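Local coordinates for protein CCMAN5 (Cellulosimicrobium cellulans, PDB 2XSG) that hydrolyses alpha-mannosidic linkages as a family GH92 glycosidase, and has been used to enable mannose-6-phosphate modification of yeast-produced human lysosomal enzymes, at residues A[117-122]-A[128-133]. Numbering follows the deposited sequence.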
loop_
_atom_site.group_PDB
_atom_site.type_symbol
_atom_site.label_atom_id
_atom_site.label_comp_id
_atom_site.label_asym_id
_atom_site.label_seq_id
_atom_site.Cartn_x
_atom_site.Cartn_y
_atom_site.Cartn_z
ATOM N N LEU A 117 3.489 -1.655 -29.583
ATOM C CA LEU A 117 3.350 -0.216 -29.752
ATOM C C LEU A 117 3.389 0.124 -31.226
ATOM O O LEU A 117 4.211 -0.420 -31.955
ATOM C CB LEU A 117 4.480 0.519 -29.013
ATOM C CG LEU A 117 4.594 0.306 -27.500
ATOM C CD1 LEU A 117 5.925 0.918 -26.948
ATOM C CD2 LEU A 117 3.356 0.867 -26.785
ATOM N N GLY A 118 2.480 0.995 -31.666
ATOM C CA GLY A 118 2.508 1.499 -33.027
ATOM C C GLY A 118 3.798 2.252 -33.279
ATOM O O GLY A 118 4.252 3.050 -32.437
ATOM N N ASN A 119 4.423 1.974 -34.424
ATOM C CA ASN A 119 5.722 2.575 -34.740
ATOM C C ASN A 119 5.554 4.082 -34.928
ATOM O O ASN A 119 4.491 4.537 -35.346
ATOM C CB ASN A 119 6.315 1.910 -35.986
ATOM C CG ASN A 119 7.758 2.323 -36.273
ATOM O OD1 ASN A 119 8.158 2.365 -37.437
ATOM N ND2 ASN A 119 8.546 2.628 -35.225
ATOM N N VAL A 120 6.588 4.847 -34.575
ATOM C CA VAL A 120 6.626 6.285 -34.812
ATOM C C VAL A 120 7.978 6.674 -35.424
ATOM O O VAL A 120 9.023 6.106 -35.063
ATOM C CB VAL A 120 6.314 7.123 -33.529
ATOM C CG1 VAL A 120 4.905 6.828 -33.023
ATOM C CG2 VAL A 120 7.353 6.860 -32.410
ATOM N N ALA A 121 7.953 7.628 -36.356
ATOM C CA ALA A 121 9.164 8.062 -37.074
ATOM C C ALA A 121 9.052 9.509 -37.540
ATOM O O ALA A 121 7.992 10.101 -37.444
ATOM C CB ALA A 121 9.447 7.140 -38.259
ATOM N N GLY A 122 10.139 10.063 -38.072
ATOM C CA GLY A 122 10.197 11.482 -38.401
ATOM C C GLY A 122 11.253 12.193 -37.564
ATOM O O GLY A 122 12.041 11.542 -36.873
ATOM N N THR A 128 5.571 11.231 -36.077
ATOM C CA THR A 128 4.185 10.780 -36.133
ATOM C C THR A 128 4.132 9.264 -36.391
ATOM O O THR A 128 5.172 8.613 -36.548
ATOM C CB THR A 128 3.395 11.575 -37.220
ATOM O OG1 THR A 128 1.991 11.305 -37.107
ATOM C CG2 THR A 128 3.892 11.247 -38.646
ATOM N N GLY A 129 2.919 8.715 -36.436
ATOM C CA GLY A 129 2.705 7.296 -36.699
ATOM C C GLY A 129 3.452 6.865 -37.952
ATOM O O GLY A 129 3.520 7.606 -38.941
ATOM N N ALA A 130 4.030 5.669 -37.907
ATOM C CA ALA A 130 4.745 5.103 -39.047
ATOM C C ALA A 130 4.357 3.636 -39.098
ATOM O O ALA A 130 3.978 3.080 -38.058
ATOM C CB ALA A 130 6.259 5.274 -38.871
ATOM N N PRO A 131 4.386 3.018 -40.310
ATOM C CA PRO A 131 4.106 1.594 -40.527
ATOM C C PRO A 131 4.836 0.679 -39.555
ATOM O O PRO A 131 5.988 0.952 -39.181
ATOM C CB PRO A 131 4.629 1.338 -41.954
ATOM C CG PRO A 131 5.249 2.623 -42.419
ATOM C CD PRO A 131 4.610 3.700 -41.601
ATOM N N GLY A 132 4.155 -0.376 -39.123
ATOM C CA GLY A 132 4.791 -1.420 -38.334
ATOM C C GLY A 132 4.645 -1.289 -36.828
ATOM O O GLY A 132 4.036 -0.348 -36.318
ATOM N N THR A 133 5.235 -2.240 -36.112
ATOM C CA THR A 133 5.019 -2.370 -34.678
ATOM C C THR A 133 6.335 -2.453 -33.921
ATOM O O THR A 133 7.249 -3.164 -34.339
ATOM C CB THR A 133 4.086 -3.585 -34.406
ATOM O OG1 THR A 133 2.794 -3.284 -34.946
ATOM C CG2 THR A 133 3.930 -3.873 -32.922
#
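The end of strand 112-121 pairs antiparallel with the short strand 128-130 in a beta hairpin of the antiparallel sheet of the N-terminal domain, where 112-121 also pairs with strand 133-140 beyond a corner in the chain. A121 and T128 form a hydrogen-bonded pair: A121 N reaches T128 O at 3.0 Å, and T128 N returns the bond to A121 O at 3.0 Å, both nearly straight. One step on, V120 and G129 make a non-hydrogen-bonded pair, with V120 CA against T128 O at 3.2 Å in a CA-H...O contact. A130 N then donates to N119 O at 2.8 Å, approaching from above the carbonyl plane, about 50° out of it and not on a lone pair.

Between the V120–G129 and G118–T133 pairs the register shifts by two residues, a beta bulge in which the second chain turns a corner at P131 and G132. P131 has no N-H to give, and its place at the corner probably asks for none, while G132 adopts a positive phi (96°) that glycine tolerates readily. N119 N donates to G132 O at 3.0 Å, so pairing resumes beyond the corner.

N119 fills the inside of this bend: its CB lies 3.2 Å from G132 O, and chi1 of -171°, with CG anti to the backbone N, carries the amide alongside P131 O. Alanine's short side chain lets the A121 CB and A130 CB methyls meet at 3.7 Å, a plain van der Waals contact. V120 packs on T84 and H99, while T133 lays CG2 3.6 Å from L117 O.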